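Local atomic coordinates of choline binding protein PCPA (Streptococcus pneumoniae, PDB entry 4CP6), a protein that is a pneumococcal surface antigen of the choline-binding family, built largely of leucine-rich repeats and probably held on the cell wall through choline. Residues I19-I24 / I64-K69; I144-S149 / L167-S172; L150-T155 / L175-H180. One frame throughout, in Å; residues are numbered along the deposited sequence.

Contact 1 (I19-I24 / I64-K69); sequences IQQNNI and ITVGDK
Gln21 spans the gap between two strand ends that share no backbone hydrogen bond, strands 18-21 and 63-66, whose axes, taken over 19-21 and 64-66, approach to 9.1 Å at an angle of 113°. The polar part of the contact is its carboxamide. NE2 of Gln21 donates to the backbone O of Thr65 at 2.9 Å; the oxygen lies close to the amide plane, but the N-H reaches it from above the Thr65 carbonyl plane. On the other branch, OE1 of Gln21 accepts from a water 2.7 Å away, and this water accepts from Thr65 N, so both ends of the amide are tied to one residue and its rotation is set. The extended chain of Gln21 also brings OE1 against CB of Ile64, at 3.6 Å. The apolar part is made by Ile19: its CG2, lying opposite the backbone N, sits 3.7 Å from Ile64 CD1 and equally far from CG2 of Val66. Phe71 of strand 69-76 touches both isoleucines from outside the pair. The chemistry is that of a small apolar patch edged by one amide, whose two ends both bind the backbone of Thr65, one of them through water.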
ATOM      1  N   ILE A  19      27.678  12.563  23.146  1.00 18.43           N
ATOM      2  CA  ILE A  19      28.269  13.898  23.169  1.00 17.71           C
ATOM      3  C   ILE A  19      27.098  14.863  23.049  1.00 21.73           C
ATOM      4  O   ILE A  19      26.285  14.728  22.131  1.00 19.96           O
ATOM      5  CB  ILE A  19      29.293  14.107  22.031  1.00 19.98           C
ATOM      6  CG1 ILE A  19      30.455  13.098  22.135  1.00 20.52           C
ATOM      7  CG2 ILE A  19      29.797  15.567  22.019  1.00 20.35           C
ATOM      8  CD1 ILE A  19      31.227  12.951  20.845  1.00 20.40           C
ATOM      9  N   GLN A  20      26.963  15.795  24.002  1.00 20.37           N
ATOM     10  CA  GLN A  20      25.868  16.751  23.975  1.00 19.60           C
ATOM     11  C   GLN A  20      26.429  18.129  23.772  1.00 23.64           C
ATOM     12  O   GLN A  20      27.278  18.564  24.562  1.00 23.44           O
ATOM     13  CB  GLN A  20      25.020  16.683  25.253  1.00 21.34           C
ATOM     14  CG  GLN A  20      23.820  17.627  25.211  1.00 20.46           C
ATOM     15  CD  GLN A  20      22.989  17.558  26.461  1.00 28.59           C
ATOM     16  OE1 GLN A  20      22.566  16.487  26.884  1.00 25.87           O
ATOM     17  NE2 GLN A  20      22.684  18.711  27.047  1.00 30.46           N
ATOM     18  N   GLN A  21      26.003  18.805  22.702  1.00 20.39           N
ATOM     19  CA  GLN A  21      26.446  20.162  22.362  1.00 19.97           C
ATOM     20  C   GLN A  21      25.251  20.976  21.925  1.00 23.18           C
ATOM     21  O   GLN A  21      24.480  20.513  21.070  1.00 21.01           O
ATOM     22  CB  GLN A  21      27.509  20.141  21.252  1.00 20.62           C
ATOM     23  CG  GLN A  21      28.784  19.399  21.642  1.00 21.77           C
ATOM     24  CD  GLN A  21      29.872  19.532  20.603  1.00 26.22           C
ATOM     25  OE1 GLN A  21      29.685  20.126  19.531  1.00 23.88           O
ATOM     26  NE2 GLN A  21      31.056  19.022  20.924  1.00 24.48           N
ATOM     27  N   ASN A  22      25.081  22.186  22.516  1.00 21.79           N
ATOM     28  CA  ASN A  22      23.970  23.095  22.229  1.00 22.20           C
ATOM     29  C   ASN A  22      22.608  22.376  22.318  1.00 26.08           C
ATOM     30  O   ASN A  22      21.749  22.539  21.454  1.00 26.55           O
ATOM     31  CB  ASN A  22      24.191  23.820  20.895  1.00 23.58           C
ATOM     32  CG  ASN A  22      23.230  24.952  20.596  1.00 49.51           C
ATOM     33  OD1 ASN A  22      22.764  25.103  19.463  1.00 45.84           O
ATOM     34  ND2 ASN A  22      22.892  25.760  21.600  1.00 38.82           N
ATOM     35  N   ASN A  23      22.450  21.536  23.352  1.00 24.29           N
ATOM     36  CA  ASN A  23      21.231  20.779  23.649  1.00 25.06           C
ATOM     37  C   ASN A  23      20.793  19.834  22.509  1.00 26.84           C
ATOM     38  O   ASN A  23      19.595  19.592  22.293  1.00 26.84           O
ATOM     39  CB  ASN A  23      20.098  21.692  24.116  1.00 29.41           C
ATOM     40  CG  ASN A  23      20.321  22.165  25.534  1.00 55.11           C
ATOM     41  OD1 ASN A  23      20.013  21.473  26.511  1.00 56.56           O
ATOM     42  ND2 ASN A  23      20.933  23.319  25.684  1.00 44.36           N
ATOM     43  N   ILE A  24      21.789  19.278  21.808  1.00 20.77           N
ATOM     44  CA  ILE A  24      21.587  18.231  20.807  1.00 18.01           C
ATOM     45  C   ILE A  24      22.522  17.101  21.243  1.00 19.15           C
ATOM     46  O   ILE A  24      23.730  17.330  21.425  1.00 18.41           O
ATOM     47  CB  ILE A  24      21.850  18.680  19.345  1.00 19.73           C
ATOM     48  CG1 ILE A  24      20.875  19.813  18.922  1.00 20.47           C
ATOM     49  CG2 ILE A  24      21.743  17.476  18.371  1.00 19.46           C
ATOM     50  CD1 ILE A  24      21.076  20.416  17.501  1.00 23.69           C
ATOM     51  N   ILE A  64      30.940  17.874  14.534  1.00 16.18           N
ATOM     52  CA  ILE A  64      31.097  18.262  15.936  1.00 17.64           C
ATOM     53  C   ILE A  64      32.535  17.991  16.320  1.00 20.74           C
ATOM     54  O   ILE A  64      33.177  17.078  15.779  1.00 18.90           O
ATOM     55  CB  ILE A  64      30.073  17.681  16.919  1.00 21.77           C
ATOM     56  CG1 ILE A  64      30.262  16.163  17.083  1.00 21.61           C
ATOM     57  CG2 ILE A  64      28.615  18.085  16.545  1.00 22.63           C
ATOM     58  CD1 ILE A  64      29.642  15.605  18.282  1.00 21.28           C
ATOM     59  N   THR A  65      33.072  18.837  17.201  1.00 17.54           N
ATOM     60  CA  THR A  65      34.449  18.646  17.631  1.00 17.04           C
ATOM     61  C   THR A  65      34.499  18.485  19.134  1.00 19.70           C
ATOM     62  O   THR A  65      33.718  19.120  19.853  1.00 20.40           O
ATOM     63  CB  THR A  65      35.329  19.814  17.169  1.00 25.99           C
ATOM     64  OG1 THR A  65      34.840  21.020  17.767  1.00 31.72           O
ATOM     65  CG2 THR A  65      35.373  19.946  15.656  1.00 21.09           C
ATOM     66  N   VAL A  66      35.395  17.607  19.607  1.00 17.33           N
ATOM     67  CA  VAL A  66      35.596  17.387  21.041  1.00 19.12           C
ATOM     68  C   VAL A  66      37.110  17.365  21.213  1.00 22.14           C
ATOM     69  O   VAL A  66      37.772  16.415  20.764  1.00 21.12           O
ATOM     70  CB  VAL A  66      34.913  16.100  21.583  1.00 23.91           C
ATOM     71  CG1 VAL A  66      35.112  15.967  23.092  1.00 24.04           C
ATOM     72  CG2 VAL A  66      33.425  16.087  21.237  1.00 23.98           C
ATOM     73  N   GLY A  67      37.656  18.456  21.759  1.00 20.54           N
ATOM     74  CA  GLY A  67      39.103  18.596  21.892  1.00 19.49           C
ATOM     75  C   GLY A  67      39.747  18.578  20.522  1.00 19.95           C
ATOM     76  O   GLY A  67      39.370  19.376  19.663  1.00 20.03           O
ATOM     77  N   ASP A  68      40.698  17.646  20.284  1.00 15.92           N
ATOM     78  CA  ASP A  68      41.357  17.551  18.985  1.00 14.43           C
ATOM     79  C   ASP A  68      40.702  16.480  18.090  1.00 16.23           C
ATOM     80  O   ASP A  68      41.276  16.113  17.063  1.00 15.39           O
ATOM     81  CB  ASP A  68      42.858  17.240  19.161  1.00 15.15           C
ATOM     82  CG  ASP A  68      43.721  17.775  18.052  1.00 18.53           C
ATOM     83  OD1 ASP A  68      43.249  18.644  17.301  1.00 16.97           O
ATOM     84  OD2 ASP A  68      44.865  17.300  17.912  1.00 22.22           O
ATOM     85  N   LYS A  69      39.496  16.024  18.465  1.00 15.85           N
ATOM     86  CA  LYS A  69      38.791  15.006  17.665  1.00 16.41           C
ATOM     87  C   LYS A  69      37.664  15.650  16.870  1.00 20.39           C
ATOM     88  O   LYS A  69      37.025  16.592  17.329  1.00 19.54           O
ATOM     89  CB  LYS A  69      38.234  13.887  18.546  1.00 19.23           C
ATOM     90  CG  LYS A  69      39.278  13.214  19.438  1.00 22.90           C
ATOM     91  CD  LYS A  69      38.650  12.105  20.256  1.00 30.74           C
ATOM     92  CE  LYS A  69      39.621  11.576  21.283  1.00 40.80           C
ATOM     93  NZ  LYS A  69      39.778  10.107  21.166  1.00 51.80           N
TER
HETATM   94  O   HOH W   1      31.619  21.161  18.008  1.00 23.29           O

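Contact 2 (I144-S149 / L167-S172); sequences IELPAS and LTFSSS
Neighbouring strands of the parallel sheet in the leucine-rich repeat region make this contact: strand 143-146 pairs with strand 166-169, with Ile144 beside Leu167, Glu145 beside Thr168 and Leu146 beside Phe169. Three backbone bonds hold the register. Thr168 N donates to Ile144 O, Leu146 N to Thr168 O at 2.8 Å, and Ser170 N to Leu146 O with an almost straight N-H...O angle of 179°.

On the face of Ile144, Leu146, Leu167 and Phe169, Ile144 and Leu167 lie side by side, CG2 of the isoleucine 3.8 Å from Leu167 CD1. Leu146 and Phe169 run the same way, and the CD1 methyl of Leu146 meets CE1 of the ring at 3.7 Å, approaching obliquely. Beyond the strand pair, Leu192 of strand 191-194 packs on Leu167 and Phe169, while Ile120 and Phe122 of strand 119-122 pack on Ile144.

The opposite face is polar. The chain of Glu145 is fully extended (chi1 -180°), which carries its CG past Thr168 OG1 and its carboxylate on to Ser170. There OE2 of Glu145 and OG of Ser170 are 2.9 Å apart; Leu146 O is a second acceptor within reach of that hydroxyl, and which one takes its proton is not settled. One water joins Thr168 OG1 to Glu145 OE1, the latter bond weak, and another joins Thr168 OG1 to Ile144 O, again weakly at the carbonyl.

Past the strands, the methyl of Ala148 rests 3.4 Å from Ser171 O. Parallel strands one repeat apart, with leucine, isoleucine and phenylalanine inward and polar groups outward, are the hallmark of a leucine-rich repeat solenoid.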
ATOM      1  N   ILE A 144       9.307  17.080  -1.506  1.00 12.78           N
ATOM      2  CA  ILE A 144      10.657  16.583  -1.294  1.00 11.32           C
ATOM      3  C   ILE A 144      11.217  16.100  -2.615  1.00 13.13           C
ATOM      4  O   ILE A 144      10.505  15.454  -3.402  1.00 12.74           O
ATOM      5  CB  ILE A 144      10.725  15.462  -0.192  1.00 12.90           C
ATOM      6  CG1 ILE A 144      12.183  15.167   0.269  1.00 13.49           C
ATOM      7  CG2 ILE A 144      10.016  14.154  -0.668  1.00 13.33           C
ATOM      8  CD1 ILE A 144      12.305  14.217   1.489  1.00 13.74           C
ATOM      9  N   GLU A 145      12.484  16.419  -2.865  1.00 11.94           N
ATOM     10  CA  GLU A 145      13.208  15.940  -4.029  1.00 12.17           C
ATOM     11  C   GLU A 145      14.331  15.074  -3.479  1.00 13.21           C
ATOM     12  O   GLU A 145      15.240  15.587  -2.797  1.00 13.50           O
ATOM     13  CB  GLU A 145      13.790  17.098  -4.838  1.00 13.88           C
ATOM     14  CG  GLU A 145      14.542  16.609  -6.065  1.00 16.45           C
ATOM     15  CD  GLU A 145      15.007  17.668  -7.052  1.00 37.82           C
ATOM     16  OE1 GLU A 145      14.450  18.791  -7.055  1.00 42.78           O
ATOM     17  OE2 GLU A 145      15.877  17.338  -7.886  1.00 33.74           O
ATOM     18  N   LEU A 146      14.251  13.739  -3.708  1.00 11.87           N
ATOM     19  CA  LEU A 146      15.220  12.804  -3.154  1.00 11.78           C
ATOM     20  C   LEU A 146      16.490  12.801  -3.954  1.00 13.07           C
ATOM     21  O   LEU A 146      16.422  12.862  -5.192  1.00 13.76           O
ATOM     22  CB  LEU A 146      14.597  11.412  -2.982  1.00 11.91           C
ATOM     23  CG  LEU A 146      13.449  11.414  -1.959  1.00 15.31           C
ATOM     24  CD1 LEU A 146      12.664  10.120  -1.993  1.00 17.36           C
ATOM     25  CD2 LEU A 146      13.964  11.656  -0.536  1.00 13.87           C
ATOM     26  N   PRO A 147      17.659  12.777  -3.304  1.00 10.84           N
ATOM     27  CA  PRO A 147      18.922  12.943  -4.047  1.00 10.86           C
ATOM     28  C   PRO A 147      19.285  11.723  -4.860  1.00 13.24           C
ATOM     29  O   PRO A 147      18.813  10.621  -4.577  1.00 11.85           O
ATOM     30  CB  PRO A 147      19.949  13.189  -2.941  1.00 12.99           C
ATOM     31  CG  PRO A 147      19.380  12.467  -1.736  1.00 14.57           C
ATOM     32  CD  PRO A 147      17.887  12.727  -1.846  1.00 11.13           C
ATOM     33  N   ALA A 148      20.180  11.918  -5.831  1.00 13.21           N
ATOM     34  CA  ALA A 148      20.623  10.855  -6.715  1.00 12.54           C
ATOM     35  C   ALA A 148      21.305   9.693  -6.005  1.00 13.92           C
ATOM     36  O   ALA A 148      21.231   8.550  -6.449  1.00 14.08           O
ATOM     37  CB  ALA A 148      21.572  11.438  -7.762  1.00 14.07           C
ATOM     38  N   SER A 149      21.979   9.970  -4.865  1.00 11.04           N
ATOM     39  CA  SER A 149      22.680   8.954  -4.110  1.00 11.23           C
ATOM     40  C   SER A 149      21.728   7.931  -3.478  1.00 12.72           C
ATOM     41  O   SER A 149      22.185   6.868  -3.110  1.00 12.78           O
ATOM     42  CB  SER A 149      23.456   9.632  -2.983  1.00 13.01           C
ATOM     43  OG  SER A 149      22.627  10.509  -2.244  1.00 14.27           O
ATOM     44  N   LEU A 167       6.686  14.515  -4.906  1.00 13.40           N
ATOM     45  CA  LEU A 167       7.769  13.641  -4.490  1.00 12.89           C
ATOM     46  C   LEU A 167       8.493  13.310  -5.759  1.00 13.98           C
ATOM     47  O   LEU A 167       7.915  12.658  -6.635  1.00 13.86           O
ATOM     48  CB  LEU A 167       7.281  12.365  -3.776  1.00 14.46           C
ATOM     49  CG  LEU A 167       8.468  11.597  -3.068  1.00 20.09           C
ATOM     50  CD1 LEU A 167       8.103  11.093  -1.696  1.00 22.96           C
ATOM     51  CD2 LEU A 167       8.989  10.461  -3.910  1.00 24.34           C
ATOM     52  N   THR A 168       9.724  13.798  -5.893  1.00 11.77           N
ATOM     53  CA  THR A 168      10.509  13.588  -7.105  1.00 11.62           C
ATOM     54  C   THR A 168      11.891  13.065  -6.752  1.00 12.27           C
ATOM     55  O   THR A 168      12.287  13.048  -5.583  1.00 11.72           O
ATOM     56  CB  THR A 168      10.653  14.889  -7.888  1.00 13.87           C
ATOM     57  OG1 THR A 168      11.288  15.860  -7.054  1.00 15.80           O
ATOM     58  CG2 THR A 168       9.321  15.439  -8.395  1.00 15.76           C
ATOM     59  N   PHE A 169      12.619  12.617  -7.775  1.00 12.45           N
ATOM     60  CA  PHE A 169      13.945  12.036  -7.640  1.00 12.54           C
ATOM     61  C   PHE A 169      14.866  12.789  -8.545  1.00 16.92           C
ATOM     62  O   PHE A 169      14.557  12.969  -9.732  1.00 16.18           O
ATOM     63  CB  PHE A 169      13.914  10.536  -8.023  1.00 13.95           C
ATOM     64  CG  PHE A 169      12.855   9.750  -7.286  1.00 14.53           C
ATOM     65  CD1 PHE A 169      13.096   9.248  -6.006  1.00 16.65           C
ATOM     66  CD2 PHE A 169      11.600   9.564  -7.840  1.00 16.46           C
ATOM     67  CE1 PHE A 169      12.094   8.552  -5.316  1.00 17.65           C
ATOM     68  CE2 PHE A 169      10.603   8.870  -7.150  1.00 19.12           C
ATOM     69  CZ  PHE A 169      10.865   8.360  -5.901  1.00 17.53           C
ATOM     70  N   SER A 170      15.971  13.285  -7.988  1.00 14.31           N
ATOM     71  CA  SER A 170      16.982  14.022  -8.741  1.00 14.42           C
ATOM     72  C   SER A 170      17.481  13.197  -9.937  1.00 16.75           C
ATOM     73  O   SER A 170      17.370  11.953  -9.953  1.00 15.83           O
ATOM     74  CB  SER A 170      18.138  14.377  -7.827  1.00 17.70           C
ATOM     75  OG  SER A 170      17.678  15.291  -6.840  1.00 21.07           O
ATOM     76  N   SER A 171      18.059  13.915 -10.952  1.00 14.93           N
ATOM     77  CA  SER A 171      18.584  13.248 -12.145  0.50 13.47           C
ATOM     78  C   SER A 171      19.692  12.275 -11.767  1.00 16.45           C
ATOM     79  O   SER A 171      20.357  12.458 -10.749  1.00 16.09           O
ATOM     80  CB  SER A 171      19.098  14.268 -13.156  0.50 17.05           C
ATOM     81  OG  SER A 171      20.107  15.080 -12.580  0.50 19.49           O
ATOM     82  N   SER A 172      19.871  11.229 -12.558  1.00 14.47           N
ATOM     83  CA  SER A 172      20.860  10.189 -12.341  1.00 14.04           C
ATOM     84  C   SER A 172      20.601   9.450 -11.019  1.00 16.10           C
ATOM     85  O   SER A 172      21.544   8.998 -10.368  1.00 14.91           O
ATOM     86  CB  SER A 172      22.285  10.748 -12.352  1.00 18.08           C
ATOM     87  OG  SER A 172      22.567  11.376 -13.596  1.00 25.60           O
TER
HETATM   88  O   HOH W   2       9.775  17.408  -5.396  1.00 21.55           O
HETATM   89  O   HOH W   3      12.242  17.896  -8.544  1.00 48.65           O
HETATM   90  O   HOH W   4      17.323  10.774  -7.364  1.00 25.40           O

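Contact 3 (L150-T155 / L175-H180); sequences LEYIGT and LELISH
Tyr152 and Leu177 lie side by side across a short parallel pairing of strands 152-153 and 177-178. From CB the tyrosine leaves with its ring swung opposite the backbone N (chi1 176°), roughly alongside the leucine. CD1 of the ring is 3.8 Å from Leu177 CD2, and CE1 comes nearer to that methyl, at 3.5 Å, in an oblique approach. At the tip, OH of Tyr152 accepts from a water. In one of two conformers of Ser179, its OG also bonds this water and lies 2.8 Å from Thr155 OG1, so both links are uncertain.

On the other face, Ile153 meets Leu175 nearly at right angles, CG1 to CD1 of the leucine 3.9 Å, while Ile178 lies side by side with Ile153. The backbone carries the register: Ile153 N donates to Leu177 O, Ser179 N to Ile153 O at 2.9 Å, and Glu176 N to Glu151 O. That last carbonyl also takes a water bonded to Glu176 OE1. Strand 130-131 continues the pairing beyond Tyr152, and strand 200-201 beyond Leu177. Such stacked two-residue parallel strands, repeated coil after coil, belong to the leucine-rich repeat solenoid of the BspA type.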
ATOM      1  N   LEU A 150      20.445   8.282  -3.311  1.00 10.85           N
ATOM      2  CA  LEU A 150      19.533   7.390  -2.591  1.00 10.49           C
ATOM      3  C   LEU A 150      19.306   6.082  -3.333  1.00 10.95           C
ATOM      4  O   LEU A 150      18.890   6.101  -4.483  1.00 12.75           O
ATOM      5  CB  LEU A 150      18.233   8.128  -2.331  1.00 10.37           C
ATOM      6  CG  LEU A 150      17.149   7.309  -1.602  1.00 11.00           C
ATOM      7  CD1 LEU A 150      17.521   7.094  -0.126  1.00 12.66           C
ATOM      8  CD2 LEU A 150      15.818   8.010  -1.711  1.00 12.10           C
ATOM      9  N   GLU A 151      19.586   4.959  -2.657  1.00 10.83           N
ATOM     10  CA  GLU A 151      19.435   3.631  -3.252  1.00 11.12           C
ATOM     11  C   GLU A 151      18.269   2.811  -2.693  1.00 12.52           C
ATOM     12  O   GLU A 151      17.833   1.862  -3.371  1.00 12.19           O
ATOM     13  CB  GLU A 151      20.706   2.813  -3.022  1.00 12.87           C
ATOM     14  CG  GLU A 151      21.923   3.404  -3.721  1.00 16.17           C
ATOM     15  CD  GLU A 151      23.206   2.608  -3.570  1.00 29.14           C
ATOM     16  OE1 GLU A 151      23.136   1.399  -3.257  1.00 31.13           O
ATOM     17  OE2 GLU A 151      24.289   3.198  -3.795  1.00 27.60           O
ATOM     18  N   TYR A 152      17.835   3.106  -1.455  1.00  9.41           N
ATOM     19  CA  TYR A 152      16.878   2.268  -0.770  1.00  9.97           C
ATOM     20  C   TYR A 152      15.888   3.121  -0.002  1.00 11.88           C
ATOM     21  O   TYR A 152      16.288   4.002   0.758  1.00 10.79           O
ATOM     22  CB  TYR A 152      17.679   1.422   0.254  1.00 10.80           C
ATOM     23  CG  TYR A 152      16.819   0.541   1.132  1.00 11.08           C
ATOM     24  CD1 TYR A 152      16.415  -0.720   0.704  1.00 12.91           C
ATOM     25  CD2 TYR A 152      16.411   0.963   2.398  1.00 12.14           C
ATOM     26  CE1 TYR A 152      15.591  -1.516   1.490  1.00 11.98           C
ATOM     27  CE2 TYR A 152      15.586   0.175   3.191  1.00 11.95           C
ATOM     28  CZ  TYR A 152      15.182  -1.064   2.728  1.00 12.20           C
ATOM     29  OH  TYR A 152      14.358  -1.808   3.524  1.00 13.73           O
ATOM     30  N   ILE A 153      14.593   2.816  -0.146  1.00  9.72           N
ATOM     31  CA  ILE A 153      13.524   3.438   0.652  1.00  9.18           C
ATOM     32  C   ILE A 153      12.849   2.318   1.429  1.00 10.69           C
ATOM     33  O   ILE A 153      12.363   1.362   0.812  1.00 10.37           O
ATOM     34  CB  ILE A 153      12.516   4.189  -0.228  1.00 10.54           C
ATOM     35  CG1 ILE A 153      13.195   5.402  -0.894  1.00 10.92           C
ATOM     36  CG2 ILE A 153      11.253   4.579   0.596  1.00 11.84           C
ATOM     37  CD1 ILE A 153      12.273   6.148  -1.870  1.00 12.44           C
ATOM     38  N   GLY A 154      12.854   2.420   2.755  1.00  9.46           N
ATOM     39  CA  GLY A 154      12.304   1.417   3.647  1.00  9.27           C
ATOM     40  C   GLY A 154      10.793   1.339   3.748  1.00 10.59           C
ATOM     41  O   GLY A 154      10.066   2.128   3.153  1.00 11.40           O
ATOM     42  N   THR A 155      10.337   0.321   4.506  1.00  9.13           N
ATOM     43  CA  THR A 155       8.932   0.004   4.668  1.00  9.67           C
ATOM     44  C   THR A 155       8.180   1.185   5.229  1.00 11.39           C
ATOM     45  O   THR A 155       8.612   1.793   6.204  1.00  9.74           O
ATOM     46  CB  THR A 155       8.801  -1.210   5.545  1.00 11.82           C
ATOM     47  OG1 THR A 155       9.393  -2.306   4.831  1.00 13.55           O
ATOM     48  CG2 THR A 155       7.347  -1.547   5.887  1.00 12.73           C
ATOM     49  N   LEU A 175      18.192   4.985  -7.209  1.00 10.37           N
ATOM     50  CA  LEU A 175      17.159   4.309  -6.425  1.00  9.37           C
ATOM     51  C   LEU A 175      16.851   2.935  -6.991  1.00 10.69           C
ATOM     52  O   LEU A 175      16.433   2.848  -8.156  1.00 11.62           O
ATOM     53  CB  LEU A 175      15.921   5.160  -6.354  1.00 10.04           C
ATOM     54  CG  LEU A 175      14.772   4.577  -5.540  1.00 12.39           C
ATOM     55  CD1 LEU A 175      15.158   4.416  -4.063  1.00 12.31           C
ATOM     56  CD2 LEU A 175      13.539   5.468  -5.686  1.00 14.67           C
ATOM     57  N   GLU A 176      17.090   1.876  -6.192  1.00  9.91           N
ATOM     58  CA  GLU A 176      16.950   0.531  -6.714  1.00  9.69           C
ATOM     59  C   GLU A 176      15.790  -0.240  -6.095  1.00 12.25           C
ATOM     60  O   GLU A 176      15.270  -1.170  -6.736  1.00 11.20           O
ATOM     61  CB  GLU A 176      18.301  -0.195  -6.524  1.00 12.57           C
ATOM     62  CG  GLU A 176      18.404  -1.574  -7.139  1.00 16.46           C
ATOM     63  CD  GLU A 176      17.924  -2.718  -6.263  1.00 17.09           C
ATOM     64  OE1 GLU A 176      17.763  -2.519  -5.038  1.00 17.00           O
ATOM     65  OE2 GLU A 176      17.668  -3.806  -6.828  1.00 15.94           O
ATOM     66  N   LEU A 177      15.456   0.087  -4.841  1.00 10.57           N
ATOM     67  CA  LEU A 177      14.438  -0.667  -4.122  1.00 10.16           C
ATOM     68  C   LEU A 177      13.551   0.280  -3.347  1.00 12.59           C
ATOM     69  O   LEU A 177      14.056   1.141  -2.611  1.00 11.60           O
ATOM     70  CB  LEU A 177      15.123  -1.688  -3.202  1.00 10.62           C
ATOM     71  CG  LEU A 177      14.177  -2.698  -2.489  1.00 14.56           C
ATOM     72  CD1 LEU A 177      14.962  -3.901  -2.020  1.00 17.29           C
ATOM     73  CD2 LEU A 177      13.492  -2.083  -1.268  1.00 16.49           C
ATOM     74  N   ILE A 178      12.233   0.104  -3.482  1.00 11.18           N
ATOM     75  CA  ILE A 178      11.236   0.873  -2.717  1.00  9.82           C
ATOM     76  C   ILE A 178      10.427  -0.198  -2.014  1.00 10.73           C
ATOM     77  O   ILE A 178       9.789  -1.027  -2.675  1.00 11.00           O
ATOM     78  CB  ILE A 178      10.341   1.785  -3.568  1.00 11.05           C
ATOM     79  CG1 ILE A 178      11.179   2.662  -4.508  1.00 11.52           C
ATOM     80  CG2 ILE A 178       9.470   2.618  -2.630  1.00 12.73           C
ATOM     81  CD1 ILE A 178      10.327   3.578  -5.421  1.00 12.77           C
ATOM     82  N   SER A 179      10.450  -0.195  -0.678  1.00  9.21           N
ATOM     83  CA  SER A 179       9.843  -1.235   0.125  0.50  8.07           C
ATOM     84  C   SER A 179       8.313  -1.136   0.303  1.00 10.20           C
ATOM     85  O   SER A 179       7.660  -0.164  -0.082  1.00 10.64           O
ATOM     86  CB  SER A 179      10.552  -1.272   1.471  0.50  9.71           C
ATOM     87  OG  SER A 179      10.262  -2.460   2.181  0.50  9.12           O
ATOM     88  N   HIS A 180       7.770  -2.175   0.911  1.00  9.87           N
ATOM     89  CA  HIS A 180       6.364  -2.385   1.237  1.00 10.03           C
ATOM     90  C   HIS A 180       5.729  -1.104   1.782  1.00 10.46           C
ATOM     91  O   HIS A 180       6.246  -0.486   2.718  1.00 10.17           O
ATOM     92  CB  HIS A 180       6.319  -3.493   2.316  1.00 11.15           C
ATOM     93  CG  HIS A 180       4.984  -3.950   2.836  1.00 16.03           C
ATOM     94  ND1 HIS A 180       4.567  -3.662   4.130  1.00 19.14           N
ATOM     95  CD2 HIS A 180       4.089  -4.788   2.265  1.00 17.95           C
ATOM     96  CE1 HIS A 180       3.410  -4.310   4.286  1.00 18.14           C
ATOM     97  NE2 HIS A 180       3.093  -5.013   3.199  1.00 19.04           N
TER
HETATM   98  O   HOH W   5      18.856  -0.840  -2.930  1.00 21.28           O
HETATM   99  O   HOH W   6      12.840  -3.675   2.066  1.00 22.31           O

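How the contacts relate
From the N terminus, contact 1 comes first: it closes the loop of 39 residues between 19-24 and 64-69, tying together two strand ends of the N-terminal part of the chain. Contacts 2 and 3 open later and cross, their segments running 144-149, 150-155, 167-172, 175-180; both bind the coil of 144-155 to that of 167-180, on two different sheets. Contact 2 lies in the parallel sheet of strand 143-146, contact 3 in the sheet that also holds both strands of contact 1. The two later contacts meet inside the solenoid, Phe169 CE1 packing 3.4 Å from Leu175 CD2. Contact 1 stands apart, its nearest atoms about 19 Å from contact 2 and about 22 Å from contact 3.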